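Side-chain contacts in C381 turret protein (Sulfolobus turreted icosahedral virus, PDB 4IND), which builds, as a chain of three jelly-roll domains, the turrets of the virus, probably as a pentamer projecting from the capsid: residues S46-Y50 / G51-I55; V276-G280 / S281-Q285. All coordinates share one frame; numbering follows the deposited sequence.

Contact 1: residues S46-Y50 / G51-I55; sequences SYLLY and GNTKI
Tyr47 and Lys54 lie side by side and point the same way on one face of a beta hairpin with a two-residue loop (Tyr50, Gly51), whose antiparallel arms are joined by a type I' turn from Leu49 to Asn52. Tyr47 CG sits between its backbone N and carbonyl carbon (chi1 60°), a rotamer that swings the phenol toward the opposite strand. Lys54, its CG anti to the backbone N (chi1 174°) and its chain extended beyond, runs alongside the ring, with CD oblique to it and 3.7 Å from Tyr47 CZ. Lys54 CE comes to 3.1 Å from Tyr47 OH. Tyrosine and lysine suit this place because greasy lengths pack together while the polar ends reach one carboxylate: Asp72 of the second subunit is hydrogen-bonded through OD1 to Tyr47 OH and forms a salt bridge through OD2 with Lys54 NZ. Leu49 extends the apolar patch, its CD1 3.9 Å from Lys54 CD.

On the opposite face, Ser46 CB meets Thr53 CG2 at 3.7 Å, and Leu48 CD2 rests against Thr53 OG1; small Ser46 and beta-branched Thr53 fit this more open surface. At the turn Tyr50 and Gly51 both take positive phi, which Gly51, having no CB to meet the carbonyl oxygen of Tyr50, holds without strain. Tyr50 stacks on Tyr131 of the second subunit, which also pairs its own strand in parallel with Thr53 to Ile55, continuing the sheet across the interface. Asn52 OD1 is hydrogen-bonded to Gln8 N of that subunit. Closing the hairpin end, Leu49 N donates nearly straight (168°) to Asn52 O at 2.7 Å, and Asn52 ND2 adds a weak bond of 3.5 Å to Leu49 O.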
loop_
_atom_site.group_PDB
_atom_site.type_symbol
_atom_site.label_atom_id
_atom_site.label_comp_id
_atom_site.label_asym_id
_atom_site.label_seq_id
_atom_site.Cartn_x
_atom_site.Cartn_y
_atom_site.Cartn_z
ATOM N N SER A 46 -11.907 -2.276 43.821
ATOM C CA SER A 46 -10.910 -3.334 43.849
ATOM C C SER A 46 -11.396 -4.537 43.050
ATOM O O SER A 46 -12.555 -4.932 43.153
ATOM C CB SER A 46 -10.672 -3.790 45.294
ATOM O OG SER A 46 -10.282 -2.717 46.123
ATOM N N TYR A 47 -10.511 -5.146 42.271
ATOM C CA TYR A 47 -10.870 -6.406 41.617
ATOM C C TYR A 47 -9.636 -7.249 41.359
ATOM O O TYR A 47 -8.521 -6.744 41.388
ATOM C CB TYR A 47 -11.668 -6.173 40.318
ATOM C CG TYR A 47 -10.968 -5.368 39.225
ATOM C CD1 TYR A 47 -10.296 -6.001 38.182
ATOM C CD2 TYR A 47 -11.019 -3.985 39.211
ATOM C CE1 TYR A 47 -9.683 -5.268 37.161
ATOM C CE2 TYR A 47 -10.392 -3.244 38.207
ATOM C CZ TYR A 47 -9.731 -3.890 37.189
ATOM O OH TYR A 47 -9.119 -3.144 36.198
ATOM N N LEU A 48 -9.851 -8.543 41.123
ATOM C CA LEU A 48 -8.756 -9.513 41.040
ATOM C C LEU A 48 -8.181 -9.688 39.629
ATOM O O LEU A 48 -8.929 -9.826 38.652
ATOM C CB LEU A 48 -9.230 -10.874 41.532
ATOM C CG LEU A 48 -9.427 -11.028 43.029
ATOM C CD1 LEU A 48 -9.979 -12.401 43.325
ATOM C CD2 LEU A 48 -8.113 -10.821 43.729
ATOM N N LEU A 49 -6.854 -9.686 39.549
ATOM C CA LEU A 49 -6.118 -9.955 38.312
ATOM C C LEU A 49 -5.028 -10.960 38.654
ATOM O O LEU A 49 -4.076 -10.641 39.380
ATOM C CB LEU A 49 -5.496 -8.674 37.743
ATOM C CG LEU A 49 -6.455 -7.608 37.218
ATOM C CD1 LEU A 49 -5.704 -6.373 36.712
ATOM C CD2 LEU A 49 -7.370 -8.179 36.129
ATOM N N TYR A 50 -5.175 -12.182 38.150
ATOM C CA TYR A 50 -4.230 -13.256 38.459
ATOM C C TYR A 50 -3.949 -13.363 39.969
ATOM O O TYR A 50 -2.803 -13.517 40.390
ATOM C CB TYR A 50 -2.928 -13.065 37.670
ATOM C CG TYR A 50 -3.102 -13.084 36.156
ATOM C CD1 TYR A 50 -3.255 -14.282 35.459
ATOM C CD2 TYR A 50 -3.099 -11.911 35.431
ATOM C CE1 TYR A 50 -3.407 -14.301 34.080
ATOM C CE2 TYR A 50 -3.254 -11.917 34.057
ATOM C CZ TYR A 50 -3.404 -13.107 33.380
ATOM O OH TYR A 50 -3.558 -13.068 31.988
ATOM N N GLY A 51 -5.006 -13.279 40.777
ATOM C CA GLY A 51 -4.874 -13.407 42.219
ATOM C C GLY A 51 -4.446 -12.139 42.937
ATOM O O GLY A 51 -4.447 -12.094 44.170
ATOM N N ASN A 52 -4.079 -11.112 42.179
ATOM C CA ASN A 52 -3.676 -9.835 42.777
ATOM C C ASN A 52 -4.840 -8.865 42.771
ATOM O O ASN A 52 -5.709 -8.949 41.907
ATOM C CB ASN A 52 -2.479 -9.255 42.014
ATOM C CG ASN A 52 -1.277 -10.167 42.074
ATOM O OD1 ASN A 52 -0.595 -10.241 43.095
ATOM N ND2 ASN A 52 -1.023 -10.884 40.990
ATOM N N THR A 53 -4.872 -7.956 43.741
ATOM C CA THR A 53 -5.972 -7.003 43.820
ATOM C C THR A 53 -5.576 -5.629 43.289
ATOM O O THR A 53 -4.786 -4.907 43.900
ATOM C CB THR A 53 -6.483 -6.872 45.247
ATOM O OG1 THR A 53 -6.893 -8.157 45.719
ATOM C CG2 THR A 53 -7.657 -5.933 45.300
ATOM N N LYS A 54 -6.135 -5.279 42.135
ATOM C CA LYS A 54 -5.928 -3.952 41.568
ATOM C C LYS A 54 -6.853 -2.983 42.299
ATOM O O LYS A 54 -8.040 -3.253 42.457
ATOM C CB LYS A 54 -6.250 -3.960 40.073
ATOM C CG LYS A 54 -6.212 -2.581 39.406
ATOM C CD LYS A 54 -6.330 -2.690 37.874
ATOM C CE LYS A 54 -6.766 -1.367 37.274
ATOM N NZ LYS A 54 -6.504 -1.275 35.800
ATOM N N ILE A 55 -6.309 -1.863 42.758
ATOM C CA ILE A 55 -7.112 -0.887 43.475
ATOM C C ILE A 55 -7.028 0.465 42.754
ATOM O O ILE A 55 -5.929 0.984 42.534
ATOM C CB ILE A 55 -6.624 -0.731 44.914
ATOM C CG1 ILE A 55 -6.653 -2.081 45.628
ATOM C CG2 ILE A 55 -7.483 0.271 45.666
ATOM C CD1 ILE A 55 -6.152 -2.015 47.076
#

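Contact 2: residues V276-G280 / S281-Q285; sequences VTLSG and SQVTQ
The strands carrying Val276 and Val283 run almost exactly antiparallel, at 176°, yet their axes stay 8.9 Å apart and no backbone hydrogen bond joins them. This is therefore a beta arch rather than a hairpin: in the jelly roll of the third domain the chain leaves one sheet of the sandwich at Leu278, turns through Ser279 to Gln282, and enters the other at Val283. Each arm finds its backbone partners in its own sheet, Val276 with Ile367 and Val283 with Ala356. Gly280 makes the bend at a positive phi, a conformation open to a residue without CB.

Across the strands the gap is filled by side chains. Val276 and Val283 reach toward each other and slide past in opposite directions, their CG1 methyls meeting at 4.1 Å. In both valines CG1 lies anti to the backbone N (chi1 174° and 170°), which puts this branch forward and turns CG2 to another neighbour. Val276 CG2 then packs on Gln285, 4.0 Å from its CG, so the CB and CG of the glutamine supply apolar surface, and the chain then bends about the CB-CG bond. Val283 CG2 touches Leu278 CD2, also at 4.1 Å. Beta-branched valines suit these strands, being short, stiff and apolar. Outward-pointing Thr277 instead hydrogen-bonds Thr366 through its hydroxyl. Near the bend a water spans the two segments, accepting from Ser279 N at 2.7 Å and donating to Ser281 O at 2.8 Å.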
loop_
_atom_site.group_PDB
_atom_site.type_symbol
_atom_site.label_atom_id
_atom_site.label_comp_id
_atom_site.label_asym_id
_atom_site.label_seq_id
_atom_site.Cartn_x
_atom_site.Cartn_y
_atom_site.Cartn_z
ATOM N N VAL A 276 -28.724 -30.107 -21.642
ATOM C CA VAL A 276 -30.000 -29.462 -21.919
ATOM C C VAL A 276 -30.600 -30.117 -23.141
ATOM O O VAL A 276 -29.938 -30.255 -24.174
ATOM C CB VAL A 276 -29.838 -27.958 -22.168
ATOM C CG1 VAL A 276 -31.162 -27.360 -22.602
ATOM C CG2 VAL A 276 -29.331 -27.276 -20.913
ATOM N N THR A 277 -31.851 -30.541 -23.021
ATOM C CA THR A 277 -32.533 -31.181 -24.131
ATOM C C THR A 277 -33.500 -30.218 -24.790
ATOM O O THR A 277 -34.369 -29.642 -24.129
ATOM C CB THR A 277 -33.273 -32.448 -23.681
ATOM O OG1 THR A 277 -32.317 -33.425 -23.255
ATOM C CG2 THR A 277 -34.084 -33.021 -24.820
ATOM N N LEU A 278 -33.342 -30.047 -26.099
ATOM C CA LEU A 278 -34.110 -29.061 -26.844
ATOM C C LEU A 278 -35.108 -29.750 -27.746
ATOM O O LEU A 278 -34.763 -30.684 -28.470
ATOM C CB LEU A 278 -33.175 -28.174 -27.674
ATOM C CG LEU A 278 -32.107 -27.407 -26.886
ATOM C CD1 LEU A 278 -31.081 -26.773 -27.818
ATOM C CD2 LEU A 278 -32.743 -26.355 -25.987
ATOM N N SER A 279 -36.349 -29.284 -27.719
ATOM C CA SER A 279 -37.389 -29.896 -28.534
ATOM C C SER A 279 -38.360 -28.869 -29.108
ATOM O O SER A 279 -39.578 -29.060 -29.059
ATOM C CB SER A 279 -38.147 -30.940 -27.716
ATOM O OG SER A 279 -38.633 -30.371 -26.512
ATOM N N GLY A 280 -37.817 -27.782 -29.652
ATOM C CA GLY A 280 -38.622 -26.804 -30.366
ATOM C C GLY A 280 -38.874 -25.498 -29.632
ATOM O O GLY A 280 -39.268 -24.502 -30.241
ATOM N N SER A 281 -38.656 -25.495 -28.324
ATOM C CA SER A 281 -38.936 -24.311 -27.526
ATOM C C SER A 281 -37.681 -23.783 -26.868
ATOM O O SER A 281 -36.768 -24.545 -26.559
ATOM C CB SER A 281 -39.994 -24.617 -26.463
ATOM O OG SER A 281 -41.235 -24.942 -27.067
ATOM N N GLN A 282 -37.636 -22.473 -26.655
ATOM C CA GLN A 282 -36.522 -21.880 -25.943
ATOM C C GLN A 282 -36.480 -22.394 -24.505
ATOM O O GLN A 282 -37.510 -22.508 -23.839
ATOM C CB GLN A 282 -36.623 -20.354 -25.956
ATOM C CG GLN A 282 -35.424 -19.672 -25.323
ATOM C CD GLN A 282 -35.608 -18.185 -25.206
ATOM O OE1 GLN A 282 -36.364 -17.707 -24.362
ATOM N NE2 GLN A 282 -34.913 -17.438 -26.051
ATOM N N VAL A 283 -35.281 -22.717 -24.038
ATOM C CA VAL A 283 -35.082 -23.142 -22.667
ATOM C C VAL A 283 -34.091 -22.207 -22.004
ATOM O O VAL A 283 -33.059 -21.887 -22.584
ATOM C CB VAL A 283 -34.526 -24.570 -22.604
ATOM C CG1 VAL A 283 -34.097 -24.908 -21.182
ATOM C CG2 VAL A 283 -35.554 -25.562 -23.107
ATOM N N THR A 284 -34.423 -21.748 -20.804
ATOM C CA THR A 284 -33.482 -20.988 -19.993
ATOM C C THR A 284 -33.092 -21.849 -18.800
ATOM O O THR A 284 -33.905 -22.101 -17.907
ATOM C CB THR A 284 -34.073 -19.649 -19.522
ATOM O OG1 THR A 284 -34.346 -18.821 -20.663
ATOM C CG2 THR A 284 -33.107 -18.937 -18.609
ATOM N N GLN A 285 -31.849 -22.313 -18.802
ATOM C CA GLN A 285 -31.378 -23.235 -17.779
ATOM C C GLN A 285 -30.400 -22.561 -16.831
ATOM O O GLN A 285 -29.347 -22.082 -17.256
ATOM C CB GLN A 285 -30.698 -24.426 -18.446
ATOM C CG GLN A 285 -29.982 -25.353 -17.482
ATOM C CD GLN A 285 -30.939 -26.172 -16.659
ATOM O OE1 GLN A 285 -31.750 -26.923 -17.200
ATOM N NE2 GLN A 285 -30.857 -26.031 -15.343
HETATM O O HOH W 1 -37.006 -27.266 -26.057
#

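Contact 1 comes first along the chain, in the first domain, and contact 2 follows far downstream in the third; the second domain separates them. Their centres are 74 Å apart and their nearest atoms about 56 Å, on opposite sides of the centre of an elongated molecule, and they share no strand or sheet. They also connect strands differently. Residues 46-55 form a hairpin within one small sheet that a neighbouring subunit extends, so this end takes part in assembly. Residues 276-285 pass from one sheet of a sandwich to the other, and no other protein chain of the five-chain assembly touches them.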